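Local coordinates for 3-dehydroshikimate dehydratase (Bacillus anthracis, PDB 3DX5), which catalyses the manganese-dependent dehydration of 3-dehydroshikimate to 3,4-dihydroxybenzoate, a building block of the siderophore petrobactin, at residues A[170-173]-A[174-177]; A[202-205]-A[206-209]; A[153-156]-A[157-161]. All blocks are in the same frame, centred on the assembly; numbering follows the deposited sequence.

In the fold
All three interactions lie in one TIM barrel of the xylose isomerase type. Along the chain interaction 3 comes first, then interaction 1, then interaction 2. Interaction 3 lies within helix 152-162, which leads into strand 167-172. Interaction 1 takes the end of that strand into helix 173-178, at the manganese and the bound product; its centre is about 15 Å from that of interaction 3, and the two do not touch. Interaction 2 follows the next strand, 194-202. It touches interaction 1, where Leu174 CD1 meets Leu208 CD2 at 3.7 Å. The helix after the metal-binding strand end is packed against the loop after strand 194-202. Interactions 2 and 3 stand about 27 Å apart, centre to centre.

Interaction 1 of 3, residues A[170-173]-A[174-177]; sequences NLDF and LHIW. With MN (manganese (II) ion), chain B; DHB (3,4-dihydroxybenzoic acid), chain D.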
# COMPACT_ATOMS: atom_id res chain seq x y z
N ASN A 170 17.25 -14.53 -0.60
CA ASN A 170 16.07 -14.71 0.22
C ASN A 170 15.19 -15.75 -0.49
O ASN A 170 14.60 -15.44 -1.55
CB ASN A 170 15.26 -13.41 0.39
CG ASN A 170 14.05 -13.60 1.29
OD1 ASN A 170 14.07 -14.45 2.17
ND2 ASN A 170 12.98 -12.89 1.03
N LEU A 171 15.11 -16.96 0.08
CA LEU A 171 14.44 -18.07 -0.63
C LEU A 171 12.94 -18.05 -0.31
O LEU A 171 12.52 -18.31 0.82
CB LEU A 171 15.06 -19.42 -0.23
CG LEU A 171 14.51 -20.65 -0.96
CD1 LEU A 171 14.41 -20.44 -2.44
CD2 LEU A 171 15.43 -21.82 -0.69
N ASP A 172 12.12 -17.73 -1.32
CA ASP A 172 10.66 -17.64 -1.13
C ASP A 172 10.10 -18.92 -1.77
O ASP A 172 10.01 -19.05 -2.99
CB ASP A 172 10.16 -16.35 -1.80
CG ASP A 172 8.67 -16.08 -1.58
OD1 ASP A 172 7.85 -17.02 -1.60
OD2 ASP A 172 8.32 -14.90 -1.42
N PHE A 173 9.81 -19.91 -0.92
CA PHE A 173 9.44 -21.25 -1.37
C PHE A 173 8.19 -21.33 -2.25
O PHE A 173 8.18 -22.11 -3.21
CB PHE A 173 9.29 -22.19 -0.16
CG PHE A 173 10.60 -22.58 0.45
CD1 PHE A 173 11.43 -23.51 -0.19
CD2 PHE A 173 11.03 -21.97 1.63
CE1 PHE A 173 12.65 -23.88 0.39
CE2 PHE A 173 12.24 -22.33 2.20
CZ PHE A 173 13.05 -23.28 1.60
N LEU A 174 7.17 -20.56 -1.93
CA LEU A 174 6.00 -20.46 -2.80
C LEU A 174 6.41 -20.14 -4.25
O LEU A 174 5.99 -20.81 -5.19
CB LEU A 174 5.02 -19.39 -2.27
CG LEU A 174 3.65 -19.22 -2.99
CD1 LEU A 174 3.84 -18.46 -4.34
CD2 LEU A 174 2.97 -20.56 -3.17
N HIS A 175 7.21 -19.09 -4.44
CA HIS A 175 7.59 -18.70 -5.78
C HIS A 175 8.49 -19.70 -6.45
O HIS A 175 8.44 -19.85 -7.67
CB HIS A 175 8.19 -17.29 -5.80
CG HIS A 175 7.17 -16.25 -5.44
ND1 HIS A 175 5.95 -16.17 -6.08
CD2 HIS A 175 7.16 -15.31 -4.47
CE1 HIS A 175 5.24 -15.18 -5.54
NE2 HIS A 175 5.95 -14.64 -4.57
N ILE A 176 9.30 -20.38 -5.67
CA ILE A 176 10.15 -21.42 -6.19
C ILE A 176 9.28 -22.57 -6.72
O ILE A 176 9.46 -23.03 -7.85
CB ILE A 176 11.16 -21.86 -5.06
CG1 ILE A 176 12.46 -21.11 -5.26
CG2 ILE A 176 11.38 -23.36 -5.03
CD1 ILE A 176 13.16 -21.38 -6.62
N TRP A 177 8.29 -22.98 -5.92
CA TRP A 177 7.33 -24.01 -6.32
C TRP A 177 6.56 -23.62 -7.60
O TRP A 177 6.38 -24.42 -8.52
CB TRP A 177 6.37 -24.25 -5.16
CG TRP A 177 5.34 -25.25 -5.50
CD1 TRP A 177 5.45 -26.61 -5.41
CD2 TRP A 177 4.03 -24.99 -6.00
NE1 TRP A 177 4.29 -27.21 -5.83
CE2 TRP A 177 3.39 -26.24 -6.19
CE3 TRP A 177 3.31 -23.81 -6.28
CZ2 TRP A 177 2.08 -26.35 -6.66
CZ3 TRP A 177 2.01 -23.93 -6.76
CH2 TRP A 177 1.41 -25.18 -6.94
MN MN B . 8.31 -12.89 -0.67
C1 DHB D . 6.41 -8.74 -2.32
C2 DHB D . 6.93 -9.97 -1.96
C3 DHB D . 6.36 -11.16 -2.43
O3 DHB D . 6.82 -12.41 -2.12
C4 DHB D . 5.21 -11.06 -3.34
O4 DHB D . 4.69 -12.22 -3.78
C5 DHB D . 4.71 -9.82 -3.72
C6 DHB D . 5.32 -8.66 -3.19
C DHB D . 7.05 -7.47 -1.77
O1 DHB D . 6.67 -6.34 -2.07
O2 DHB D . 8.05 -7.58 -0.90
O HOH W 1 7.04 -18.67 0.32
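Asp172 and His175 meet at the active site, where strand 167-172 gives way to a helix. Metal binding comes first. Asp172 OD2 coordinates the manganese ion at 2.1 Å, and O3 of the bound 3,4-dihydroxybenzoic acid, the reaction product, occupies another position on the metal. Glu142, His198 and Glu253 supply further ligands. The other carboxylate oxygen has different work. Asp172 OD1 forms a salt bridge with Lys200 and accepts a hydrogen bond from a water at 2.7 Å. The same water accepts a bond from the backbone N of Leu174, so it links the N-cap residue to the first turn of the helix.

Ligand contacts come from His175. Its CG lies anti to the carbonyl carbon (chi1 -66°), which points NE2 at the two hydroxyl oxygens of the ligand. NE2 is hydrogen-bonded to O4 of the ligand at 2.8 Å, and only weakly to O3, which lies at the ring edge and in its plane. The CD2 edge of His175 is 3.3 Å from Asp172 OD2, with the carboxylate and ring planes 48° apart. ND1 is hydrogen-bonded to Glu178 OE1; bonds at both nitrogens should limit rotation of the ring.

Two backbone bonds start the helix: Ile176 N to Asp172 O, and Trp177 N to Phe173 O at 2.8 Å. Apolar contact is tight at one point. Leu171 CD1 presses on Ile176 CG1 at 3.5 Å, the two side chains crossing at about a right angle. Leu171 CG also lies over one face of the Phe173 ring, toward its rim.

Strand 167-172 runs between strands 138-142 and 194-202 of the barrel. Phe173 reaches helices 183-190 and 236-243, and Leu174 packs on Leu208 and Phe211 of the loop after strand 194-202.

Interaction 2 of 3, residues A[202-205]-A[206-209]; sequences ISSA and DYLH
Ile202 and Tyr207 cross at about a right angle where the chain runs on from strand 194-202. The touching atoms are aliphatic: Ile202 CG1 lies 3.9 Å from Tyr207 CB. Ile202 CD1 also comes close to the carbonyl oxygen of Tyr207. The aromatic ring goes the other way, toward Ser203. With chi1 at -61°, Tyr207 CG sits beside its own backbone N, and this carries the CD2 side of the ring to 3.5 Å from Ser203 OG, an oblique approach.

The second apolar pair is Ile202 and Leu208. Their side chains meet at a slant, through Ile202 CG2 and Leu208 CD2 at 4.0 Å. The other branch of the leucine turns to the alanine: Leu208 CD1 lies 4.0 Å from Ala205 CB. Leu208 therefore spans both ends of the segment 202-205.

Ser204 is turned into the bend. Its OG accepts a hydrogen bond from the backbone N of Asp206 at 3.0 Å, with an N-H...O angle of 150°. This side-chain-to-backbone bond, from Ser204 OG to the N two residues on, is an ST turn. Two backbone bonds close the first 3-10 turn and the next one. Tyr207 N binds Ser204 O, and Leu208 N binds Ala205 O, both at 3.1 Å. They join residues three apart, as in a 3-10 helix.

The loop leads on to helix 213-217. Ile202 packs on Val210, Phe211 and Ile233, while Tyr207 touches Thr224. On the side of helix 173-178, Leu208 rests on Trp177 and Glu178. This joins the loop to the short helix that carries the substrate-binding His175.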
# COMPACT_ATOMS: atom_id res chain seq x y z
N ILE A 202 -0.58 -21.19 -0.91
CA ILE A 202 -1.75 -20.83 -1.70
C ILE A 202 -2.61 -22.09 -1.76
O ILE A 202 -2.06 -23.21 -1.69
CB ILE A 202 -1.32 -20.34 -3.12
CG1 ILE A 202 -2.47 -19.65 -3.83
CG2 ILE A 202 -0.80 -21.50 -4.01
CD1 ILE A 202 -2.72 -18.23 -3.35
N SER A 203 -3.94 -21.95 -1.89
CA SER A 203 -4.77 -23.19 -1.90
C SER A 203 -4.63 -23.98 -3.20
O SER A 203 -4.80 -25.19 -3.21
CB SER A 203 -6.25 -22.89 -1.63
OG SER A 203 -6.74 -22.03 -2.66
N SER A 204 -4.27 -23.31 -4.29
CA SER A 204 -4.23 -23.96 -5.61
C SER A 204 -3.43 -23.06 -6.53
O SER A 204 -3.47 -21.82 -6.37
CB SER A 204 -5.67 -24.14 -6.13
OG SER A 204 -5.75 -24.14 -7.55
N ALA A 205 -2.75 -23.66 -7.51
CA ALA A 205 -2.07 -22.91 -8.60
C ALA A 205 -2.99 -21.93 -9.33
O ALA A 205 -2.52 -20.92 -9.83
CB ALA A 205 -1.37 -23.88 -9.62
N ASP A 206 -4.29 -22.22 -9.39
CA ASP A 206 -5.27 -21.32 -10.01
C ASP A 206 -5.24 -19.89 -9.43
O ASP A 206 -5.61 -18.97 -10.10
CB ASP A 206 -6.68 -21.88 -9.81
CG ASP A 206 -6.92 -23.20 -10.56
OD1 ASP A 206 -6.00 -23.76 -11.21
OD2 ASP A 206 -8.06 -23.69 -10.48
N TYR A 207 -4.78 -19.74 -8.19
CA TYR A 207 -4.83 -18.47 -7.51
C TYR A 207 -3.47 -17.78 -7.41
O TYR A 207 -3.36 -16.77 -6.69
CB TYR A 207 -5.46 -18.63 -6.11
CG TYR A 207 -6.88 -19.13 -6.19
CD1 TYR A 207 -7.89 -18.33 -6.75
CD2 TYR A 207 -7.22 -20.41 -5.76
CE1 TYR A 207 -9.21 -18.81 -6.87
CE2 TYR A 207 -8.54 -20.89 -5.87
CZ TYR A 207 -9.52 -20.08 -6.43
OH TYR A 207 -10.82 -20.52 -6.53
N LEU A 208 -2.45 -18.30 -8.09
CA LEU A 208 -1.10 -17.71 -7.96
C LEU A 208 -0.98 -16.23 -8.32
O LEU A 208 -0.12 -15.56 -7.78
CB LEU A 208 -0.04 -18.52 -8.72
CG LEU A 208 0.39 -19.81 -8.01
CD1 LEU A 208 1.08 -20.73 -9.02
CD2 LEU A 208 1.30 -19.54 -6.83
N HIS A 209 -1.85 -15.75 -9.21
CA HIS A 209 -1.83 -14.36 -9.65
C HIS A 209 -2.17 -13.39 -8.48
O HIS A 209 -1.92 -12.21 -8.60
CB HIS A 209 -2.86 -14.16 -10.79
CG HIS A 209 -4.23 -14.65 -10.44
ND1 HIS A 209 -5.18 -13.85 -9.84
CD2 HIS A 209 -4.78 -15.89 -10.50
CE1 HIS A 209 -6.27 -14.55 -9.60
NE2 HIS A 209 -6.06 -15.80 -9.98

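Interaction 3 of 3, residues A[153-156]-A[157-161]; sequences PSTL and ELLGE
Helix 152-162 is the helical link of a beta-alpha-beta unit in the TIM barrel, between strands 138-142 and 167-172, and the contact is one regular alpha-helical stretch of it. Glu157, Leu158, Leu159 and Gly160 each donate a backbone N-H to the carbonyl four residues earlier. The shortest of these four is Leu158 N to Ser154 O, 2.8 Å; the longest are Leu159 N to Thr155 O and Gly160 N to Leu156 O, each 3.1 Å.

Side-chain carbons of the second segment lie mainly against carbonyl oxygens of the first. Glu157 CB is 3.2 Å from Pro153 O. Leu159 CG lies 3.4 Å from Thr155 O; a chi1 of -69° folds this leucine back along the preceding turn. There its CD1 comes to 4.2 Å from Thr155 CG2.

The polar ends of Thr155, Ser154 and Glu161 have partners outside this stretch. Thr155 OG1 is hydrogen-bonded to the carbonyl of Thr151. Ser154 OG is hydrogen-bonded to Leu148 O and to Arg118, which also forms a salt bridge with Glu161.

Thr155 and Leu159 face the barrel, on Ile169 of strand 167-172, and both reach Leu190 of helix 183-190. Leu156 joins them on that helix, whereas Leu158 packs on Arg118 and Val122 of helix 115-134. One side of the helix thus faces the sheet and its two helical neighbours.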
# COMPACT_ATOMS: atom_id res chain seq x y z
N PRO A 153 17.45 -22.58 -12.30
CA PRO A 153 18.70 -22.43 -13.10
C PRO A 153 19.11 -20.94 -13.37
O PRO A 153 20.31 -20.61 -13.33
CB PRO A 153 18.42 -23.20 -14.40
CG PRO A 153 17.14 -24.03 -14.12
CD PRO A 153 16.40 -23.32 -13.03
N SER A 154 18.15 -20.05 -13.60
CA SER A 154 18.51 -18.66 -13.84
C SER A 154 19.10 -18.02 -12.58
O SER A 154 20.06 -17.24 -12.65
CB SER A 154 17.33 -17.85 -14.36
OG SER A 154 17.73 -16.49 -14.54
N THR A 155 18.55 -18.37 -11.43
CA THR A 155 19.06 -17.85 -10.17
C THR A 155 20.49 -18.32 -9.94
O THR A 155 21.36 -17.53 -9.61
CB THR A 155 18.16 -18.28 -9.00
OG1 THR A 155 16.86 -17.75 -9.23
CG2 THR A 155 18.71 -17.78 -7.62
N LEU A 156 20.73 -19.62 -10.12
CA LEU A 156 22.07 -20.15 -9.96
C LEU A 156 23.05 -19.49 -10.94
O LEU A 156 24.16 -19.12 -10.57
CB LEU A 156 22.08 -21.67 -10.17
CG LEU A 156 21.41 -22.44 -9.04
CD1 LEU A 156 21.14 -23.89 -9.46
CD2 LEU A 156 22.27 -22.36 -7.78
N GLU A 157 22.61 -19.35 -12.18
CA GLU A 157 23.40 -18.67 -13.19
C GLU A 157 23.75 -17.21 -12.78
O GLU A 157 24.89 -16.79 -12.87
CB GLU A 157 22.61 -18.70 -14.48
CG GLU A 157 23.30 -18.09 -15.61
CD GLU A 157 24.08 -19.14 -16.36
OE1 GLU A 157 23.61 -19.52 -17.48
OE2 GLU A 157 25.12 -19.61 -15.83
N LEU A 158 22.74 -16.46 -12.35
CA LEU A 158 22.93 -15.07 -11.90
C LEU A 158 24.00 -14.96 -10.80
O LEU A 158 24.84 -14.06 -10.83
CB LEU A 158 21.61 -14.50 -11.36
CG LEU A 158 21.60 -12.97 -11.22
CD1 LEU A 158 21.83 -12.26 -12.58
CD2 LEU A 158 20.26 -12.55 -10.66
N LEU A 159 23.93 -15.87 -9.83
CA LEU A 159 24.87 -15.87 -8.69
C LEU A 159 26.30 -16.10 -9.18
O LEU A 159 27.26 -15.45 -8.71
CB LEU A 159 24.48 -16.94 -7.68
CG LEU A 159 23.18 -16.66 -6.90
CD1 LEU A 159 22.70 -17.96 -6.23
CD2 LEU A 159 23.36 -15.51 -5.85
N GLY A 160 26.44 -16.99 -10.16
CA GLY A 160 27.74 -17.25 -10.78
C GLY A 160 28.17 -16.08 -11.65
O GLY A 160 29.35 -15.80 -11.74
N GLU A 161 27.23 -15.37 -12.28
CA GLU A 161 27.62 -14.25 -13.16
C GLU A 161 28.09 -13.03 -12.36
O GLU A 161 29.05 -12.33 -12.74
CB GLU A 161 26.47 -13.87 -14.10
CG GLU A 161 26.10 -14.94 -15.16
CD GLU A 161 24.69 -14.76 -15.79
OE1 GLU A 161 23.73 -14.31 -15.14
OE2 GLU A 161 24.53 -15.10 -16.98